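Local coordinates for protein H subunit of photosynthetic reaction center complex (Rhodopseudomonas palustris, PDB 6Z5S) that probably caps the cytoplasmic side of the photosynthetic reaction centre with its globular domain, anchored by one transmembrane helix, and probably supports proton uptake and electron transfer at the quinone sites, at residues D[33-38]-D[73-78]; D[111-116]-D[231-236]; D[131-136]-D[223-228]; D[176-181]-D[189-194]. All coordinates share one frame; numbering follows the deposited sequence.

Contact 1. Residues D[33-38]-D[73-78]; sequences KREGYP and VPSTSN
Just past the transmembrane helix 9-31, where the chain leaves the membrane for the globular part of the H subunit, the loop 33-38 lies against the end of strand 70-73 and the turn that follows it. The backbones come closest at Glu-35 and Pro-74, whose CA atoms are 4.8 Å apart. There the carbonyl oxygen of Arg-34 rests on the proline: its O is 3.3 Å from Pro-74 CA and 4.0 Å from Pro-74 CG, a van der Waals contact, since the proline nitrogen has no hydrogen to offer. Glu-35 supplies the one polar link. Its CG stands beside the backbone N (chi1 -63°), and the bend at chi2 carries the carboxylate across to Ser-75, the centre of an inverse gamma turn. Ser-75 N gives OE1 a weak hydrogen bond of 3.5 Å, nearly straight at 165°. The other oxygen, OE2, lies 3.9 Å from Val-73 CG1, the two side chains crossing at about a right angle. Ser-75 OG turns instead to Lys-71, and Arg-34 to Glu-31 and Asp-59. Outside the two segments, Lys-33 NZ pairs with a bound cardiolipin. The stronger partner of Glu-35 OE1 is a basic side chain of another protein chain, so the buried carboxylate probably stays ionised and joins the turn to the subunit interface.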
loop_
_atom_site.group_PDB
_atom_site.type_symbol
_atom_site.label_atom_id
_atom_site.label_comp_id
_atom_site.label_asym_id
_atom_site.label_seq_id
_atom_site.Cartn_x
_atom_site.Cartn_y
_atom_site.Cartn_z
ATOM N N LYS D 33 -12.704 -16.807 10.780
ATOM C CA LYS D 33 -13.073 -18.133 11.252
ATOM C C LYS D 33 -14.443 -18.567 10.758
ATOM O O LYS D 33 -15.132 -19.329 11.440
ATOM C CB LYS D 33 -13.019 -18.183 12.774
ATOM C CG LYS D 33 -11.647 -17.907 13.315
ATOM C CD LYS D 33 -11.475 -18.470 14.689
ATOM C CE LYS D 33 -10.070 -18.247 15.177
ATOM N NZ LYS D 33 -9.871 -18.818 16.523
ATOM N N ARG D 34 -14.849 -18.106 9.585
ATOM C CA ARG D 34 -16.119 -18.503 9.005
ATOM C C ARG D 34 -16.008 -19.752 8.145
ATOM O O ARG D 34 -17.032 -20.253 7.677
ATOM C CB ARG D 34 -16.703 -17.356 8.182
ATOM C CG ARG D 34 -17.197 -16.191 9.012
ATOM C CD ARG D 34 -18.217 -15.380 8.250
ATOM N NE ARG D 34 -18.760 -14.286 9.043
ATOM C CZ ARG D 34 -19.739 -14.416 9.930
ATOM N NH1 ARG D 34 -20.290 -15.600 10.148
ATOM N NH2 ARG D 34 -20.169 -13.362 10.599
ATOM N N GLU D 35 -14.803 -20.259 7.919
ATOM C CA GLU D 35 -14.610 -21.531 7.242
ATOM C C GLU D 35 -13.583 -22.333 8.017
ATOM O O GLU D 35 -12.641 -21.768 8.572
ATOM C CB GLU D 35 -14.139 -21.356 5.792
ATOM C CG GLU D 35 -15.116 -20.632 4.883
ATOM C CD GLU D 35 -16.035 -21.575 4.123
ATOM O OE1 GLU D 35 -15.950 -22.800 4.335
ATOM O OE2 GLU D 35 -16.842 -21.088 3.306
ATOM N N GLY D 36 -13.771 -23.646 8.055
ATOM C CA GLY D 36 -12.779 -24.521 8.639
ATOM C C GLY D 36 -12.861 -24.690 10.132
ATOM O O GLY D 36 -11.855 -25.024 10.757
ATOM N N TYR D 37 -14.027 -24.479 10.729
ATOM C CA TYR D 37 -14.181 -24.580 12.169
ATOM C C TYR D 37 -15.469 -25.316 12.488
ATOM O O TYR D 37 -16.437 -25.232 11.725
ATOM C CB TYR D 37 -14.188 -23.196 12.828
ATOM C CG TYR D 37 -12.811 -22.614 12.944
ATOM C CD1 TYR D 37 -12.264 -21.876 11.910
ATOM C CD2 TYR D 37 -12.047 -22.823 14.073
ATOM C CE1 TYR D 37 -11.005 -21.356 12.001
ATOM C CE2 TYR D 37 -10.783 -22.301 14.176
ATOM C CZ TYR D 37 -10.266 -21.571 13.137
ATOM O OH TYR D 37 -9.004 -21.046 13.238
ATOM N N PRO D 38 -15.517 -26.046 13.609
ATOM C CA PRO D 38 -14.484 -26.209 14.636
ATOM C C PRO D 38 -13.280 -27.005 14.171
ATOM O O PRO D 38 -13.330 -27.664 13.142
ATOM C CB PRO D 38 -15.214 -26.959 15.751
ATOM C CG PRO D 38 -16.650 -26.844 15.432
ATOM C CD PRO D 38 -16.735 -26.782 13.961
ATOM N N VAL D 73 -22.666 -20.160 5.141
ATOM C CA VAL D 73 -21.288 -20.540 5.429
ATOM C C VAL D 73 -21.138 -20.630 6.941
ATOM O O VAL D 73 -21.817 -19.894 7.671
ATOM C CB VAL D 73 -20.283 -19.553 4.820
ATOM C CG1 VAL D 73 -20.387 -19.571 3.317
ATOM C CG2 VAL D 73 -20.505 -18.161 5.359
ATOM N N PRO D 74 -20.273 -21.508 7.467
ATOM C CA PRO D 74 -19.325 -22.415 6.811
ATOM C C PRO D 74 -19.948 -23.465 5.900
ATOM O O PRO D 74 -21.051 -23.936 6.155
ATOM C CB PRO D 74 -18.637 -23.094 7.995
ATOM C CG PRO D 74 -19.607 -22.996 9.089
ATOM C CD PRO D 74 -20.223 -21.658 8.927
ATOM N N SER D 75 -19.230 -23.820 4.837
ATOM C CA SER D 75 -19.669 -24.856 3.906
ATOM C C SER D 75 -19.153 -26.212 4.385
ATOM O O SER D 75 -18.213 -26.791 3.844
ATOM C CB SER D 75 -19.187 -24.542 2.497
ATOM O OG SER D 75 -19.714 -23.316 2.036
ATOM N N THR D 76 -19.806 -26.719 5.428
ATOM C CA THR D 76 -19.331 -27.938 6.069
ATOM C C THR D 76 -19.482 -29.154 5.162
ATOM O O THR D 76 -18.716 -30.114 5.286
ATOM C CB THR D 76 -20.072 -28.148 7.384
ATOM O OG1 THR D 76 -19.958 -26.963 8.177
ATOM C CG2 THR D 76 -19.474 -29.305 8.156
ATOM N N SER D 77 -20.439 -29.127 4.237
ATOM C CA SER D 77 -20.598 -30.243 3.317
ATOM C C SER D 77 -19.478 -30.330 2.292
ATOM O O SER D 77 -19.378 -31.348 1.602
ATOM C CB SER D 77 -21.937 -30.140 2.594
ATOM O OG SER D 77 -21.979 -28.994 1.766
ATOM N N ASN D 78 -18.640 -29.308 2.177
ATOM C CA ASN D 78 -17.537 -29.310 1.229
ATOM C C ASN D 78 -16.266 -29.912 1.804
ATOM O O ASN D 78 -15.266 -30.008 1.088
ATOM C CB ASN D 78 -17.247 -27.886 0.752
ATOM C CG ASN D 78 -18.391 -27.292 -0.033
ATOM O OD1 ASN D 78 -19.532 -27.719 0.097
ATOM N ND2 ASN D 78 -18.089 -26.304 -0.858
#

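Contact 2. Residues D[111-116]-D[231-236]; sequences SYAQRA and EEDKIC
One face of the Tyr-112 ring is covered by Lys-234 of helix 229-245: CG sits 3.8 Å from the ring centroid and only 5° off the normal, a CH-pi contact close to the ring axis. The lysine chain runs on extended beyond CG and crosses the ring obliquely, bringing CE to 3.7 Å from Tyr-112 CE2 near the phenol end. Tyr-112 also makes a cation-pi contact with Arg-80. Its CG lies between the backbone N and the carbonyl carbon (chi1 55°), a placement that sets the ring over Lys-234 while CB packs on the preceding helix residue, 3.7 Å from Asp-233 CB. The second flat pair, the Arg-115 guanidinium and the Asp-233 carboxylate, has planes 29° apart, but the carboxylate approaches obliquely and meets the aliphatic part of the arginine. Asp-233 OD2 lies near Arg-115 CG and CD, and 4.1 Å from NE, beyond salt-bridge range. Ala-113 CB flanks the same oxygen at 3.7 Å. Both polar ends have stronger partners on another protein chain: Arg-115 NE pairs with an acidic side chain there, and Asp-233 OD2 is hydrogen-bonded to a backbone group of that other chain. Between loop 111-116 and the helix there is no hydrogen bond; CH-pi packing, the CB contact and the aspartate oxygen resting against aliphatic carbons join them. The two opposite charges would still favour each other electrostatically, while their directed bonds serve the interface with the neighbouring subunit.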
loop_
_atom_site.group_PDB
_atom_site.type_symbol
_atom_site.label_atom_id
_atom_site.label_comp_id
_atom_site.label_asym_id
_atom_site.label_seq_id
_atom_site.Cartn_x
_atom_site.Cartn_y
_atom_site.Cartn_z
ATOM N N SER D 111 -6.243 -33.205 -3.773
ATOM C CA SER D 111 -7.511 -33.115 -3.076
ATOM C C SER D 111 -8.446 -32.133 -3.765
ATOM O O SER D 111 -8.012 -31.203 -4.448
ATOM C CB SER D 111 -7.289 -32.680 -1.634
ATOM O OG SER D 111 -6.244 -33.421 -1.049
ATOM N N TYR D 112 -9.741 -32.353 -3.580
ATOM C CA TYR D 112 -10.757 -31.435 -4.062
ATOM C C TYR D 112 -11.803 -31.258 -2.977
ATOM O O TYR D 112 -11.838 -31.993 -1.992
ATOM C CB TYR D 112 -11.404 -31.930 -5.358
ATOM C CG TYR D 112 -11.977 -33.320 -5.271
ATOM C CD1 TYR D 112 -11.195 -34.428 -5.530
ATOM C CD2 TYR D 112 -13.303 -33.523 -4.936
ATOM C CE1 TYR D 112 -11.710 -35.693 -5.452
ATOM C CE2 TYR D 112 -13.827 -34.786 -4.858
ATOM C CZ TYR D 112 -13.026 -35.868 -5.117
ATOM O OH TYR D 112 -13.540 -37.137 -5.042
ATOM N N ALA D 113 -12.646 -30.255 -3.154
ATOM C CA ALA D 113 -13.747 -30.005 -2.243
ATOM C C ALA D 113 -15.034 -30.557 -2.832
ATOM O O ALA D 113 -15.216 -30.593 -4.049
ATOM C CB ALA D 113 -13.900 -28.512 -1.962
ATOM N N GLN D 114 -15.931 -30.994 -1.953
ATOM C CA GLN D 114 -17.234 -31.490 -2.379
ATOM C C GLN D 114 -18.128 -30.304 -2.730
ATOM O O GLN D 114 -19.082 -29.963 -2.032
ATOM C CB GLN D 114 -17.856 -32.359 -1.298
ATOM C CG GLN D 114 -18.902 -33.307 -1.827
ATOM C CD GLN D 114 -18.315 -34.347 -2.744
ATOM O OE1 GLN D 114 -17.300 -34.961 -2.431
ATOM N NE2 GLN D 114 -18.943 -34.543 -3.891
ATOM N N ARG D 115 -17.789 -29.662 -3.842
ATOM C CA ARG D 115 -18.562 -28.532 -4.322
ATOM C C ARG D 115 -19.908 -29.000 -4.860
ATOM O O ARG D 115 -20.158 -30.192 -5.052
ATOM C CB ARG D 115 -17.800 -27.784 -5.410
ATOM C CG ARG D 115 -16.451 -27.264 -4.987
ATOM C CD ARG D 115 -15.899 -26.316 -6.024
ATOM N NE ARG D 115 -16.304 -24.944 -5.786
ATOM C CZ ARG D 115 -15.980 -23.928 -6.571
ATOM N NH1 ARG D 115 -15.244 -24.129 -7.652
ATOM N NH2 ARG D 115 -16.396 -22.714 -6.272
ATOM N N ALA D 116 -20.788 -28.036 -5.103
ATOM C CA ALA D 116 -22.089 -28.348 -5.673
ATOM C C ALA D 116 -21.922 -28.903 -7.079
ATOM O O ALA D 116 -21.141 -28.386 -7.881
ATOM C CB ALA D 116 -22.969 -27.103 -5.698
ATOM N N GLU D 231 -16.985 -31.090 -10.894
ATOM C CA GLU D 231 -16.084 -31.609 -11.912
ATOM C C GLU D 231 -14.889 -30.694 -12.110
ATOM O O GLU D 231 -13.793 -31.171 -12.407
ATOM C CB GLU D 231 -16.834 -31.801 -13.223
ATOM C CG GLU D 231 -18.001 -32.753 -13.117
ATOM C CD GLU D 231 -19.167 -32.348 -13.992
ATOM O OE1 GLU D 231 -19.178 -31.199 -14.476
ATOM O OE2 GLU D 231 -20.076 -33.177 -14.194
ATOM N N GLU D 232 -15.079 -29.385 -11.953
ATOM C CA GLU D 232 -13.959 -28.457 -12.034
ATOM C C GLU D 232 -12.911 -28.771 -10.975
ATOM O O GLU D 232 -11.718 -28.901 -11.286
ATOM C CB GLU D 232 -14.456 -27.023 -11.889
ATOM C CG GLU D 232 -15.030 -26.431 -13.154
ATOM C CD GLU D 232 -15.339 -24.959 -13.005
ATOM O OE1 GLU D 232 -16.525 -24.610 -12.841
ATOM O OE2 GLU D 232 -14.392 -24.148 -13.046
ATOM N N ASP D 233 -13.330 -28.881 -9.711
ATOM C CA ASP D 233 -12.360 -29.259 -8.690
ATOM C C ASP D 233 -11.764 -30.626 -8.966
ATOM O O ASP D 233 -10.568 -30.827 -8.762
ATOM C CB ASP D 233 -12.946 -29.224 -7.282
ATOM C CG ASP D 233 -12.816 -27.870 -6.635
ATOM O OD1 ASP D 233 -12.078 -27.019 -7.167
ATOM O OD2 ASP D 233 -13.341 -27.697 -5.523
ATOM N N LYS D 234 -12.567 -31.580 -9.433
ATOM C CA LYS D 234 -12.026 -32.915 -9.657
ATOM C C LYS D 234 -10.954 -32.907 -10.738
ATOM O O LYS D 234 -9.923 -33.570 -10.598
ATOM C CB LYS D 234 -13.143 -33.885 -10.011
ATOM C CG LYS D 234 -13.804 -34.467 -8.796
ATOM C CD LYS D 234 -14.900 -35.422 -9.165
ATOM C CE LYS D 234 -15.679 -35.843 -7.942
ATOM N NZ LYS D 234 -16.871 -36.645 -8.316
ATOM N N ILE D 235 -11.155 -32.129 -11.799
ATOM C CA ILE D 235 -10.184 -32.092 -12.887
ATOM C C ILE D 235 -8.914 -31.373 -12.447
ATOM O O ILE D 235 -7.799 -31.889 -12.613
ATOM C CB ILE D 235 -10.806 -31.439 -14.131
ATOM C CG1 ILE D 235 -11.882 -32.350 -14.709
ATOM C CG2 ILE D 235 -9.750 -31.159 -15.170
ATOM C CD1 ILE D 235 -12.897 -31.628 -15.544
ATOM N N CYS D 236 -9.060 -30.171 -11.883
ATOM C CA CYS D 236 -7.873 -29.466 -11.412
ATOM C C CYS D 236 -7.142 -30.255 -10.337
ATOM O O CYS D 236 -5.916 -30.177 -10.242
ATOM C CB CYS D 236 -8.237 -28.075 -10.902
ATOM S SG CYS D 236 -9.299 -27.124 -11.995
#

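Contact 3. Residues D[131-136]-D[223-228]; sequences PLRAAK and KGDQVS
Arg-133 grips Asp-225 side-on, with two nitrogens converging on a single carboxylate oxygen. NE and NH1 each donate to Asp-225 OD1 at 3.0 Å, with N-H...O angles of 143° and 141°, so the forked salt bridge is bent at both hydrogens. OD1 lies at the guanidinium edge, close to its plane; relative to the aspartate, NE arrives on the syn side but tilted well out of the carboxylate plane, and NH1 nearly in line with the C-O bond. A weak bond of 3.3 Å from NH1 to Gly-224 O adds a backbone acceptor to the group. In the next layer, Pro-131 CB stands 3.8 Å above the guanidinium, over its centre, and backs one face. The same proline meets the aspartate: its CD is 3.3 Å from Asp-225 O and its CG 3.8 Å from Asp-225 OD1. Arg-133 reaches across with CG between the backbone N and the carbonyl carbon (chi1 64°) and its chain extended from CG to NE, while the bond from Ala-134 N to Pro-131 O (2.7 Å) closes the turn that contains it. Farther out, NH2 forms a salt bridge with Glu-179 on strand 174-182. The contact thus ties the end of strand 129-131, outermost in this chain's sheet, to the loop leading into helix 229-245, with Ser-228 at that helix's N-cap and Pro-131 packed on Trp-167 of strand 161-169.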
loop_
_atom_site.group_PDB
_atom_site.type_symbol
_atom_site.label_atom_id
_atom_site.label_comp_id
_atom_site.label_asym_id
_atom_site.label_seq_id
_atom_site.Cartn_x
_atom_site.Cartn_y
_atom_site.Cartn_z
ATOM N N PRO D 131 -17.998 -24.770 -24.044
ATOM C CA PRO D 131 -17.173 -24.918 -25.245
ATOM C C PRO D 131 -17.474 -23.803 -26.229
ATOM O O PRO D 131 -18.583 -23.271 -26.270
ATOM C CB PRO D 131 -17.591 -26.282 -25.803
ATOM C CG PRO D 131 -18.330 -26.949 -24.707
ATOM C CD PRO D 131 -18.966 -25.868 -23.917
ATOM N N LEU D 132 -16.467 -23.443 -27.027
ATOM C CA LEU D 132 -16.657 -22.364 -27.988
ATOM C C LEU D 132 -17.748 -22.690 -28.995
ATOM O O LEU D 132 -18.397 -21.780 -29.522
ATOM C CB LEU D 132 -15.352 -22.051 -28.711
ATOM C CG LEU D 132 -14.499 -20.973 -28.060
ATOM C CD1 LEU D 132 -13.254 -20.730 -28.880
ATOM C CD2 LEU D 132 -15.299 -19.700 -27.917
ATOM N N ARG D 133 -17.975 -23.974 -29.266
ATOM C CA ARG D 133 -19.098 -24.369 -30.106
ATOM C C ARG D 133 -20.440 -24.001 -29.489
ATOM O O ARG D 133 -21.451 -23.993 -30.197
ATOM C CB ARG D 133 -19.050 -25.869 -30.365
ATOM C CG ARG D 133 -19.221 -26.690 -29.111
ATOM C CD ARG D 133 -19.308 -28.164 -29.412
ATOM N NE ARG D 133 -19.331 -28.950 -28.185
ATOM C CZ ARG D 133 -18.259 -29.512 -27.641
ATOM N NH1 ARG D 133 -18.372 -30.205 -26.519
ATOM N NH2 ARG D 133 -17.075 -29.384 -28.221
ATOM N N ALA D 134 -20.476 -23.701 -28.193
ATOM C CA ALA D 134 -21.714 -23.366 -27.508
ATOM C C ALA D 134 -21.824 -21.899 -27.132
ATOM O O ALA D 134 -22.864 -21.491 -26.607
ATOM C CB ALA D 134 -21.866 -24.219 -26.242
ATOM N N ALA D 135 -20.790 -21.100 -27.373
ATOM C CA ALA D 135 -20.805 -19.670 -27.082
ATOM C C ALA D 135 -20.597 -18.940 -28.401
ATOM O O ALA D 135 -19.470 -18.593 -28.759
ATOM C CB ALA D 135 -19.735 -19.298 -26.064
ATOM N N LYS D 136 -21.685 -18.708 -29.125
ATOM C CA LYS D 136 -21.592 -18.058 -30.422
ATOM C C LYS D 136 -21.383 -16.564 -30.248
ATOM O O LYS D 136 -22.017 -15.924 -29.405
ATOM C CB LYS D 136 -22.845 -18.328 -31.250
ATOM C CG LYS D 136 -23.103 -19.803 -31.539
ATOM C CD LYS D 136 -22.110 -20.378 -32.547
ATOM C CE LYS D 136 -20.966 -21.127 -31.871
ATOM N NZ LYS D 136 -20.058 -21.775 -32.855
ATOM N N LYS D 223 -22.260 -33.901 -18.349
ATOM C CA LYS D 223 -22.822 -33.304 -19.551
ATOM C C LYS D 223 -21.719 -33.177 -20.594
ATOM O O LYS D 223 -20.579 -33.597 -20.384
ATOM C CB LYS D 223 -23.461 -31.957 -19.236
ATOM C CG LYS D 223 -24.416 -31.987 -18.073
ATOM C CD LYS D 223 -25.505 -33.000 -18.291
ATOM C CE LYS D 223 -26.675 -32.724 -17.375
ATOM N NZ LYS D 223 -27.185 -31.339 -17.562
ATOM N N GLY D 224 -22.044 -32.583 -21.736
ATOM C CA GLY D 224 -21.073 -32.456 -22.800
ATOM C C GLY D 224 -20.698 -31.020 -23.091
ATOM O O GLY D 224 -19.582 -30.745 -23.537
ATOM N N ASP D 225 -21.620 -30.093 -22.841
ATOM C CA ASP D 225 -21.393 -28.686 -23.139
ATOM C C ASP D 225 -21.433 -27.820 -21.889
ATOM O O ASP D 225 -21.545 -26.597 -21.991
ATOM C CB ASP D 225 -22.412 -28.187 -24.159
ATOM C CG ASP D 225 -22.245 -28.842 -25.508
ATOM O OD1 ASP D 225 -21.117 -29.270 -25.827
ATOM O OD2 ASP D 225 -23.242 -28.926 -26.254
ATOM N N GLN D 226 -21.348 -28.425 -20.711
ATOM C CA GLN D 226 -21.276 -27.661 -19.480
ATOM C C GLN D 226 -20.568 -28.501 -18.433
ATOM O O GLN D 226 -20.645 -29.731 -18.444
ATOM C CB GLN D 226 -22.664 -27.237 -18.999
ATOM C CG GLN D 226 -23.434 -28.322 -18.291
ATOM C CD GLN D 226 -24.864 -27.925 -18.024
ATOM O OE1 GLN D 226 -25.463 -27.178 -18.792
ATOM N NE2 GLN D 226 -25.421 -28.422 -16.931
ATOM N N VAL D 227 -19.866 -27.824 -17.537
ATOM C CA VAL D 227 -19.084 -28.472 -16.497
ATOM C C VAL D 227 -19.496 -27.893 -15.153
ATOM O O VAL D 227 -19.667 -26.678 -15.015
ATOM C CB VAL D 227 -17.570 -28.306 -16.750
ATOM C CG1 VAL D 227 -17.184 -26.842 -16.796
ATOM C CG2 VAL D 227 -16.766 -29.034 -15.695
ATOM N N SER D 228 -19.687 -28.765 -14.172
ATOM C CA SER D 228 -20.104 -28.349 -12.846
ATOM C C SER D 228 -18.895 -27.973 -11.998
ATOM O O SER D 228 -17.752 -28.301 -12.314
ATOM C CB SER D 228 -20.899 -29.459 -12.168
ATOM O OG SER D 228 -20.039 -30.470 -11.692
#

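Contact 4. Residues D[176-181]-D[189-194]; sequences RYLEVE and VLLPVP
Strands 174-182 and 188-192 form an antiparallel beta hairpin in the PRC-barrel domain, where side chains on both faces of the sheet interlock across the paired backbones. On one face, Leu-190 fits beside the root of Tyr-177: its CD2 touches Tyr-177 CB at 3.7 Å, while CD1 lies over one ring face, displaced toward the rim. Pro-192 fills the next position along the ring, with its CG 4.0 Å from Tyr-177 CE1, so the phenol lies obliquely against the proline. With CG beside the backbone N (chi1 -60°), the tyrosine keeps its ring over this partner strand, and its OH reaches Glu-232 of helix 229-245. On the other face, Leu-178 and Leu-191 lie side by side and point the same way, CD1 to CD2 at 4.2 Å. Val-180 continues this apolar row: its CB meets Val-189 CG2, and its CG2 meets Leu-191 CB at 4.3 Å, a branched side chain between Val-189 and Leu-191. Val-152 of strand 152-153 packs on both Val-180 and Leu-191. Paired hydrogen bonds link Leu-178 with Leu-191 and Val-180 with Val-189, and Tyr-177/Pro-192 and Glu-179/Leu-190 are the non-hydrogen-bonded pairs. Toward strand 161-169, Arg-176 and Tyr-177 form a classic beta bulge opposite Trp-167. At the end of the pairing, where the partner enters a 3-10 turn, Val-193 N donates to Arg-176 O at 2.9 Å and 167°.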
loop_
_atom_site.group_PDB
_atom_site.type_symbol
_atom_site.label_atom_id
_atom_site.label_comp_id
_atom_site.label_asym_id
_atom_site.label_seq_id
_atom_site.Cartn_x
_atom_site.Cartn_y
_atom_site.Cartn_z
ATOM N N ARG D 176 -10.511 -21.273 -20.316
ATOM C CA ARG D 176 -10.314 -21.989 -19.062
ATOM C C ARG D 176 -9.883 -23.434 -19.259
ATOM O O ARG D 176 -9.010 -23.913 -18.534
ATOM C CB ARG D 176 -11.591 -21.958 -18.218
ATOM C CG ARG D 176 -12.136 -20.576 -17.909
ATOM C CD ARG D 176 -11.046 -19.593 -17.537
ATOM N NE ARG D 176 -10.671 -19.677 -16.130
ATOM C CZ ARG D 176 -11.158 -18.894 -15.174
ATOM N NH1 ARG D 176 -12.055 -17.963 -15.466
ATOM N NH2 ARG D 176 -10.750 -19.043 -13.923
ATOM N N TYR D 177 -10.464 -24.146 -20.219
ATOM C CA TYR D 177 -10.154 -25.554 -20.402
ATOM C C TYR D 177 -9.942 -25.858 -21.873
ATOM O O TYR D 177 -10.530 -25.223 -22.748
ATOM C CB TYR D 177 -11.265 -26.451 -19.854
ATOM C CG TYR D 177 -11.510 -26.260 -18.385
ATOM C CD1 TYR D 177 -10.776 -26.962 -17.447
ATOM C CD2 TYR D 177 -12.466 -25.370 -17.934
ATOM C CE1 TYR D 177 -10.990 -26.784 -16.106
ATOM C CE2 TYR D 177 -12.688 -25.186 -16.595
ATOM C CZ TYR D 177 -11.946 -25.894 -15.686
ATOM O OH TYR D 177 -12.165 -25.714 -14.344
ATOM N N LEU D 178 -9.084 -26.838 -22.131
ATOM C CA LEU D 178 -8.938 -27.453 -23.440
ATOM C C LEU D 178 -9.586 -28.825 -23.402
ATOM O O LEU D 178 -9.274 -29.635 -22.526
ATOM C CB LEU D 178 -7.469 -27.596 -23.834
ATOM C CG LEU D 178 -6.569 -26.374 -23.720
ATOM C CD1 LEU D 178 -5.161 -26.746 -24.125
ATOM C CD2 LEU D 178 -7.095 -25.249 -24.582
ATOM N N GLU D 179 -10.500 -29.076 -24.326
ATOM C CA GLU D 179 -11.035 -30.416 -24.479
ATOM C C GLU D 179 -10.011 -31.268 -25.202
ATOM O O GLU D 179 -9.371 -30.815 -26.151
ATOM C CB GLU D 179 -12.351 -30.394 -25.253
ATOM C CG GLU D 179 -13.273 -31.539 -24.914
ATOM C CD GLU D 179 -14.707 -31.257 -25.301
ATOM O OE1 GLU D 179 -14.934 -30.342 -26.118
ATOM O OE2 GLU D 179 -15.611 -31.946 -24.788
ATOM N N VAL D 180 -9.845 -32.502 -24.748
ATOM C CA VAL D 180 -8.846 -33.402 -25.297
ATOM C C VAL D 180 -9.523 -34.711 -25.645
ATOM O O VAL D 180 -10.038 -35.402 -24.758
ATOM C CB VAL D 180 -7.689 -33.647 -24.322
ATOM C CG1 VAL D 180 -6.770 -34.685 -24.887
ATOM C CG2 VAL D 180 -6.939 -32.357 -24.073
ATOM N N GLU D 181 -9.551 -35.030 -26.932
ATOM C CA GLU D 181 -9.869 -36.371 -27.392
ATOM C C GLU D 181 -8.730 -37.285 -26.974
ATOM O O GLU D 181 -7.610 -37.150 -27.475
ATOM C CB GLU D 181 -10.050 -36.372 -28.905
ATOM C CG GLU D 181 -10.470 -37.697 -29.495
ATOM C CD GLU D 181 -11.877 -38.084 -29.098
ATOM O OE1 GLU D 181 -12.687 -37.180 -28.804
ATOM O OE2 GLU D 181 -12.176 -39.293 -29.087
ATOM N N VAL D 189 -11.716 -35.420 -22.363
ATOM C CA VAL D 189 -11.421 -34.999 -21.001
ATOM C C VAL D 189 -10.962 -33.551 -21.017
ATOM O O VAL D 189 -10.384 -33.072 -21.994
ATOM C CB VAL D 189 -10.359 -35.899 -20.342
ATOM C CG1 VAL D 189 -10.911 -37.289 -20.141
ATOM C CG2 VAL D 189 -9.114 -35.938 -21.190
ATOM N N LEU D 190 -11.219 -32.851 -19.924
ATOM C CA LEU D 190 -10.841 -31.452 -19.835
ATOM C C LEU D 190 -9.419 -31.316 -19.317
ATOM O O LEU D 190 -8.922 -32.159 -18.567
ATOM C CB LEU D 190 -11.804 -30.689 -18.932
ATOM C CG LEU D 190 -13.162 -30.399 -19.564
ATOM C CD1 LEU D 190 -14.046 -29.668 -18.589
ATOM C CD2 LEU D 190 -12.989 -29.595 -20.831
ATOM N N LEU D 191 -8.760 -30.246 -19.738
ATOM C CA LEU D 191 -7.405 -29.929 -19.298
ATOM C C LEU D 191 -7.362 -28.457 -18.927
ATOM O O LEU D 191 -7.563 -27.599 -19.810
ATOM C CB LEU D 191 -6.398 -30.248 -20.396
ATOM C CG LEU D 191 -5.039 -29.569 -20.317
ATOM C CD1 LEU D 191 -4.312 -29.985 -19.066
ATOM C CD2 LEU D 191 -4.234 -29.911 -21.540
ATOM N N PRO D 192 -7.136 -28.116 -17.663
ATOM C CA PRO D 192 -7.091 -26.703 -17.286
ATOM C C PRO D 192 -5.948 -25.993 -17.989
ATOM O O PRO D 192 -4.836 -26.512 -18.085
ATOM C CB PRO D 192 -6.882 -26.745 -15.770
ATOM C CG PRO D 192 -7.304 -28.103 -15.362
ATOM C CD PRO D 192 -6.960 -28.996 -16.502
ATOM N N VAL D 193 -6.243 -24.797 -18.498
ATOM C CA VAL D 193 -5.230 -24.031 -19.224
ATOM C C VAL D 193 -3.982 -23.775 -18.388
ATOM O O VAL D 193 -2.871 -23.956 -18.910
ATOM C CB VAL D 193 -5.847 -22.730 -19.775
ATOM C CG1 VAL D 193 -4.770 -21.832 -20.338
ATOM C CG2 VAL D 193 -6.877 -23.048 -20.836
ATOM N N PRO D 194 -4.072 -23.367 -17.116
ATOM C CA PRO D 194 -2.839 -23.134 -16.349
ATOM C C PRO D 194 -1.967 -24.363 -16.200
ATOM O O PRO D 194 -0.776 -24.225 -15.905
ATOM C CB PRO D 194 -3.360 -22.654 -14.991
ATOM C CG PRO D 194 -4.680 -22.083 -15.284
ATOM C CD PRO D 194 -5.257 -22.953 -16.346
#

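Overall arrangement
Contacts 1, 2 and 4 are buried, whereas contact 3 is partly exposed and relies on an ionic bridge. Contact 4 is a backbone-bonded hairpin with mostly apolar side chains, within the PRC-barrel sheet; contact 1 joins loops near the membrane, about 30 Å from it between centres. Contact 2 lies between these regions: its loop 111-116 meets contact 1 through Gln-114 N and Asn-78 O, while its helix meets contact 4 through Glu-232 OE2 and Tyr-177 OH, 3.0 Å apart. Contacts 3 and 4 share the Arg-133 to Glu-179 salt bridge. Glu-35 of contact 1 and Arg-115 and Asp-233 of contact 2 have their stronger partners on other protein chains; contact 3 pairs its charges within the chain.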